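Local atomic coordinates of NADH dehydrogenase, putative (Plasmodium falciparum, PDB entry 5JWC), a protein that probably oxidises NADH through its bound FAD and passes the electrons to ubiquinone, as a type II NADH dehydrogenase of the malaria parasite. Residues A[248-253]-A[258-263]; A[359-364]-A[377-382]. One frame throughout, in Å; residues are numbered along the deposited sequence.

Contact 1. Residues A[248-253]-A[258-263]; sequences FTKENF and INVLTN
Phe253 and Ile258 meet through their side chains and again through their backbones. Ile258 CD1 stands over one face of the Phe253 ring, 3.8 Å from its centroid and 19° off the ring normal, a CH-pi contact shifted somewhat toward the rim near CG and CD1. With CG1 of Ile258 anti to its carbonyl carbon, the longer branch carries this methyl over the ring, while CG2 lies 3.9 Å from Phe253 CD2. Val260 comes from another side: its CG2 sits at the ring edge, near the ring plane, and packs 3.6 Å from Phe253 CB. Its other methyl, CG1, is 3.9 Å from CE of Lys250.

Helix 243-255 and strand 259-262 are the last two elements of a beta-alpha-beta unit that starts with strand 227-232, in the second Rossmann-type domain of the pyridine nucleotide-disulphide oxidoreductase fold. The N-to-C directions of helix 248-253 and strand 259-262 make 142°, so the two run roughly antiparallel. Strand 259-262 is an outermost strand of the five-stranded parallel sheet, and Val201 and Thr204 of helix 198-218 also touch Phe253.

Polar bonds mark both ends of the contact. At the turn, Ile258 N donates to Phe253 O over 3.0 Å, at an N-H...O angle of 153°. Farther along the strand, Lys250 bends at chi3; its NZ is held first by the carbonyl O of Asn235 and also donates to Thr262 OG1 at 3.1 Å.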
loop_
_atom_site.group_PDB
_atom_site.type_symbol
_atom_site.label_atom_id
_atom_site.label_comp_id
_atom_site.label_asym_id
_atom_site.label_seq_id
_atom_site.Cartn_x
_atom_site.Cartn_y
_atom_site.Cartn_z
ATOM N N PHE A 248 -14.186 -23.271 23.214
ATOM C CA PHE A 248 -13.100 -22.400 23.663
ATOM C C PHE A 248 -13.072 -21.083 22.874
ATOM O O PHE A 248 -12.821 -20.013 23.444
ATOM C CB PHE A 248 -11.752 -23.110 23.548
ATOM C CG PHE A 248 -10.579 -22.244 23.889
ATOM C CD1 PHE A 248 -10.497 -21.618 25.122
ATOM C CD2 PHE A 248 -9.550 -22.060 22.979
ATOM C CE1 PHE A 248 -9.409 -20.818 25.433
ATOM C CE2 PHE A 248 -8.466 -21.275 23.285
ATOM C CZ PHE A 248 -8.392 -20.644 24.508
ATOM N N THR A 249 -13.357 -21.162 21.578
ATOM C CA THR A 249 -13.410 -19.973 20.730
ATOM C C THR A 249 -14.543 -19.022 21.139
ATOM O O THR A 249 -14.318 -17.811 21.272
ATOM C CB THR A 249 -13.559 -20.351 19.232
ATOM O OG1 THR A 249 -12.459 -21.187 18.843
ATOM C CG2 THR A 249 -13.563 -19.113 18.368
ATOM N N LYS A 250 -15.748 -19.565 21.345
ATOM C CA LYS A 250 -16.896 -18.760 21.774
ATOM C C LYS A 250 -16.621 -18.111 23.128
ATOM O O LYS A 250 -16.976 -16.958 23.379
ATOM C CB LYS A 250 -18.164 -19.625 21.887
ATOM C CG LYS A 250 -19.338 -18.898 22.562
ATOM C CD LYS A 250 -20.676 -19.601 22.314
ATOM C CE LYS A 250 -20.950 -19.867 20.849
ATOM N NZ LYS A 250 -22.252 -20.586 20.677
ATOM N N GLU A 251 -15.993 -18.878 24.009
ATOM C CA GLU A 251 -15.631 -18.393 25.325
ATOM C C GLU A 251 -14.572 -17.292 25.258
ATOM O O GLU A 251 -14.648 -16.302 25.991
ATOM C CB GLU A 251 -15.161 -19.567 26.169
ATOM C CG GLU A 251 -14.477 -19.235 27.461
ATOM C CD GLU A 251 -13.992 -20.504 28.143
ATOM O OE1 GLU A 251 -12.810 -20.561 28.566
ATOM O OE2 GLU A 251 -14.806 -21.461 28.218
ATOM N N ASN A 252 -13.585 -17.461 24.383
ATOM C CA ASN A 252 -12.569 -16.433 24.229
ATOM C C ASN A 252 -13.228 -15.145 23.695
ATOM O O ASN A 252 -12.928 -14.048 24.163
ATOM C CB ASN A 252 -11.446 -16.912 23.304
ATOM C CG ASN A 252 -10.154 -16.148 23.514
ATOM O OD1 ASN A 252 -9.759 -15.888 24.652
ATOM N ND2 ASN A 252 -9.495 -15.760 22.414
ATOM N N PHE A 253 -14.149 -15.288 22.741
ATOM C CA PHE A 253 -14.848 -14.133 22.177
ATOM C C PHE A 253 -15.710 -13.432 23.246
ATOM O O PHE A 253 -15.668 -12.209 23.356
ATOM C CB PHE A 253 -15.703 -14.538 20.958
ATOM C CG PHE A 253 -14.919 -14.613 19.647
ATOM C CD1 PHE A 253 -13.527 -14.700 19.647
ATOM C CD2 PHE A 253 -15.576 -14.566 18.429
ATOM C CE1 PHE A 253 -12.801 -14.748 18.441
ATOM C CE2 PHE A 253 -14.864 -14.615 17.209
ATOM C CZ PHE A 253 -13.474 -14.704 17.225
ATOM N N ILE A 258 -16.861 -9.627 22.468
ATOM C CA ILE A 258 -17.396 -9.748 21.120
ATOM C C ILE A 258 -18.814 -10.301 21.205
ATOM O O ILE A 258 -19.054 -11.243 21.955
ATOM C CB ILE A 258 -16.510 -10.686 20.260
ATOM C CG1 ILE A 258 -15.153 -10.029 19.974
ATOM C CG2 ILE A 258 -17.220 -11.073 18.970
ATOM C CD1 ILE A 258 -14.042 -11.022 19.654
ATOM N N ASN A 259 -19.757 -9.726 20.461
ATOM C CA ASN A 259 -21.084 -10.311 20.408
ATOM C C ASN A 259 -21.094 -11.530 19.502
ATOM O O ASN A 259 -20.939 -11.409 18.287
ATOM C CB ASN A 259 -22.131 -9.307 19.929
ATOM C CG ASN A 259 -22.535 -8.329 21.014
ATOM O OD1 ASN A 259 -21.709 -7.599 21.546
ATOM N ND2 ASN A 259 -23.820 -8.323 21.353
ATOM N N VAL A 260 -21.293 -12.700 20.097
ATOM C CA VAL A 260 -21.351 -13.923 19.310
ATOM C C VAL A 260 -22.796 -14.269 18.968
ATOM O O VAL A 260 -23.563 -14.740 19.811
ATOM C CB VAL A 260 -20.719 -15.101 20.035
ATOM C CG1 VAL A 260 -20.739 -16.320 19.130
ATOM C CG2 VAL A 260 -19.293 -14.762 20.433
ATOM N N LEU A 261 -23.151 -14.023 17.718
ATOM C CA LEU A 261 -24.507 -14.238 17.246
ATOM C C LEU A 261 -24.573 -15.552 16.464
ATOM O O LEU A 261 -24.953 -15.599 15.287
ATOM C CB LEU A 261 -24.960 -13.040 16.397
ATOM C CG LEU A 261 -25.579 -11.844 17.145
ATOM C CD1 LEU A 261 -24.904 -11.533 18.456
ATOM C CD2 LEU A 261 -25.643 -10.584 16.294
ATOM N N THR A 262 -24.173 -16.637 17.118
ATOM C CA THR A 262 -24.438 -17.972 16.585
ATOM C C THR A 262 -25.950 -18.197 16.452
ATOM O O THR A 262 -26.747 -17.476 17.064
ATOM C CB THR A 262 -23.821 -19.067 17.462
ATOM O OG1 THR A 262 -23.877 -18.671 18.837
ATOM C CG2 THR A 262 -22.371 -19.277 17.071
ATOM N N ASN A 263 -26.338 -19.169 15.631
ATOM C CA ASN A 263 -27.759 -19.465 15.381
ATOM C C ASN A 263 -28.516 -18.260 14.824
ATOM O O ASN A 263 -29.687 -18.046 15.152
ATOM C CB ASN A 263 -28.461 -19.976 16.660
ATOM C CG ASN A 263 -27.864 -21.284 17.159
ATOM O OD1 ASN A 263 -27.931 -22.297 16.475
ATOM N ND2 ASN A 263 -27.278 -21.260 18.349
#

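Contact 2. Residues A[359-364]-A[377-382]; sequences IKILTG and SELTKT
Ile361 and Leu379 make a small, mostly apolar contact between two short helices, 355-361 and 376-380, in the helical insertion domain of PfNDH2, far from the centre of the chain. Ile361, in the last turn of its helix, spans the gap, and its two branches meet different neighbours. The CD1 end of Ile361 lies 3.6 Å from Leu379 CD2, the two side chains passing alongside in opposite directions. CG1 of Ile361 is anti to its carbonyl carbon (chi1 -67°) and chi2 is extended at 175°, which stretches the CG1-CD1 arm out to the leucine methyl.

The shorter branch meets Glu378: Ile361 CG2 is 3.7 Å from Glu378 OE1, a van der Waals contact at the more exposed margin. The backbones stay well apart, with the CA atoms of Ile361 and Leu379 9.0 Å from each other, and the two segments together bury just 142 Å².

Leu362 is the first residue to leave helical geometry, and its side chain touches Phe406 of helix 403-416, as does Ile359. Leu379 packs on Leu386 as well, and Lys381 is tied by a backbone hydrogen bond to Ser452, in the chain between helix 424-440 and strand 460-465.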
loop_
_atom_site.group_PDB
_atom_site.type_symbol
_atom_site.label_atom_id
_atom_site.label_comp_id
_atom_site.label_asym_id
_atom_site.label_seq_id
_atom_site.Cartn_x
_atom_site.Cartn_y
_atom_site.Cartn_z
ATOM N N ILE A 359 -12.880 -58.500 -8.237
ATOM C CA ILE A 359 -13.027 -59.850 -7.688
ATOM C C ILE A 359 -11.823 -60.734 -8.035
ATOM O O ILE A 359 -11.244 -61.370 -7.156
ATOM C CB ILE A 359 -14.330 -60.509 -8.176
ATOM C CG1 ILE A 359 -15.522 -59.856 -7.471
ATOM C CG2 ILE A 359 -14.324 -62.008 -7.885
ATOM C CD1 ILE A 359 -16.847 -60.073 -8.152
ATOM N N LYS A 360 -11.439 -60.753 -9.311
ATOM C CA LYS A 360 -10.262 -61.513 -9.752
ATOM C C LYS A 360 -8.999 -61.088 -9.006
ATOM O O LYS A 360 -8.205 -61.930 -8.601
ATOM C CB LYS A 360 -10.067 -61.359 -11.261
ATOM C CG LYS A 360 -11.257 -61.837 -12.083
ATOM C CD LYS A 360 -10.945 -61.879 -13.574
ATOM C CE LYS A 360 -12.239 -61.879 -14.391
ATOM N NZ LYS A 360 -11.970 -61.825 -15.857
ATOM N N ILE A 361 -8.815 -59.782 -8.831
ATOM C CA ILE A 361 -7.658 -59.244 -8.115
ATOM C C ILE A 361 -7.571 -59.755 -6.665
ATOM O O ILE A 361 -6.484 -60.013 -6.139
ATOM C CB ILE A 361 -7.695 -57.693 -8.118
ATOM C CG1 ILE A 361 -7.484 -57.162 -9.538
ATOM C CG2 ILE A 361 -6.643 -57.112 -7.187
ATOM C CD1 ILE A 361 -7.630 -55.665 -9.646
ATOM N N LEU A 362 -8.727 -59.907 -6.028
ATOM C CA LEU A 362 -8.793 -60.326 -4.627
ATOM C C LEU A 362 -8.236 -61.735 -4.393
ATOM O O LEU A 362 -8.484 -62.667 -5.163
ATOM C CB LEU A 362 -10.228 -60.217 -4.096
ATOM C CG LEU A 362 -10.734 -58.772 -4.017
ATOM C CD1 LEU A 362 -11.955 -58.646 -3.105
ATOM C CD2 LEU A 362 -9.627 -57.804 -3.577
ATOM N N THR A 363 -7.445 -61.851 -3.330
ATOM C CA THR A 363 -6.752 -63.084 -2.966
ATOM C C THR A 363 -7.628 -64.017 -2.119
ATOM O O THR A 363 -8.151 -63.641 -1.067
ATOM C CB THR A 363 -5.437 -62.749 -2.197
ATOM O OG1 THR A 363 -4.363 -62.591 -3.131
ATOM C CG2 THR A 363 -5.056 -63.846 -1.200
ATOM N N GLY A 364 -7.801 -65.231 -2.636
ATOM C CA GLY A 364 -8.613 -66.269 -2.023
ATOM C C GLY A 364 -9.936 -66.309 -2.773
ATOM O O GLY A 364 -10.063 -65.666 -3.823
ATOM N N SER A 377 -3.783 -51.028 -0.876
ATOM C CA SER A 377 -2.627 -50.295 -1.395
ATOM C C SER A 377 -2.592 -50.272 -2.919
ATOM O O SER A 377 -2.389 -49.224 -3.521
ATOM C CB SER A 377 -1.314 -50.884 -0.875
ATOM O OG SER A 377 -0.906 -51.980 -1.678
ATOM N N GLU A 378 -2.760 -51.434 -3.542
ATOM C CA GLU A 378 -2.684 -51.534 -4.994
ATOM C C GLU A 378 -3.872 -50.880 -5.695
ATOM O O GLU A 378 -3.701 -50.186 -6.703
ATOM C CB GLU A 378 -2.565 -52.999 -5.425
ATOM C CG GLU A 378 -2.745 -53.217 -6.921
ATOM C CD GLU A 378 -2.662 -54.682 -7.346
ATOM O OE1 GLU A 378 -3.305 -55.544 -6.702
ATOM O OE2 GLU A 378 -1.954 -54.962 -8.338
ATOM N N LEU A 379 -5.074 -51.092 -5.175
ATOM C CA LEU A 379 -6.256 -50.639 -5.892
ATOM C C LEU A 379 -6.476 -49.142 -5.697
ATOM O O LEU A 379 -7.142 -48.489 -6.501
ATOM C CB LEU A 379 -7.482 -51.419 -5.415
ATOM C CG LEU A 379 -7.619 -52.865 -5.910
ATOM C CD1 LEU A 379 -8.767 -53.567 -5.193
ATOM C CD2 LEU A 379 -7.820 -52.890 -7.420
ATOM N N THR A 380 -5.886 -48.592 -4.646
ATOM C CA THR A 380 -6.019 -47.163 -4.383
ATOM C C THR A 380 -5.281 -46.334 -5.448
ATOM O O THR A 380 -5.640 -45.191 -5.711
ATOM C CB THR A 380 -5.515 -46.832 -2.958
ATOM O OG1 THR A 380 -6.044 -45.582 -2.514
ATOM C CG2 THR A 380 -4.018 -46.779 -2.905
ATOM N N LYS A 381 -4.294 -46.935 -6.111
ATOM C CA LYS A 381 -3.616 -46.263 -7.222
ATOM C C LYS A 381 -4.582 -46.016 -8.378
ATOM O O LYS A 381 -4.395 -45.089 -9.162
ATOM C CB LYS A 381 -2.381 -47.061 -7.679
ATOM C CG LYS A 381 -1.243 -47.015 -6.642
ATOM C CD LYS A 381 -0.092 -47.968 -6.971
ATOM C CE LYS A 381 -0.502 -49.427 -6.873
ATOM N NZ LYS A 381 0.653 -50.371 -6.941
ATOM N N THR A 382 -5.637 -46.822 -8.456
ATOM C CA THR A 382 -6.680 -46.640 -9.454
ATOM C C THR A 382 -7.933 -45.976 -8.890
ATOM O O THR A 382 -8.553 -45.136 -9.545
ATOM C CB THR A 382 -7.098 -47.997 -10.081
ATOM O OG1 THR A 382 -5.975 -48.597 -10.739
ATOM C CG2 THR A 382 -8.206 -47.796 -11.070
#

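Contact 1 and contact 2 share no elements and do not touch: their centres are 48 Å apart and their nearest atoms about 33 Å. Both are partly buried. Contact 1 joins a helix to an outer strand of a parallel sheet within a classical nucleotide-binding fold; buried Phe253 and Ile258 pack at one end, Lys250 and Thr262, both partly exposed, bond at the other, and no touching residue is fully exposed. Contact 2 joins two helices of the insertion domain, farther out, with one buried leucine and an exposed glutamate. The chemistry differs too: 299 Å² and two hydrogen bonds across 248-253 and 258-263, against 142 Å² of van der Waals contact alone across 359-364 and 377-382.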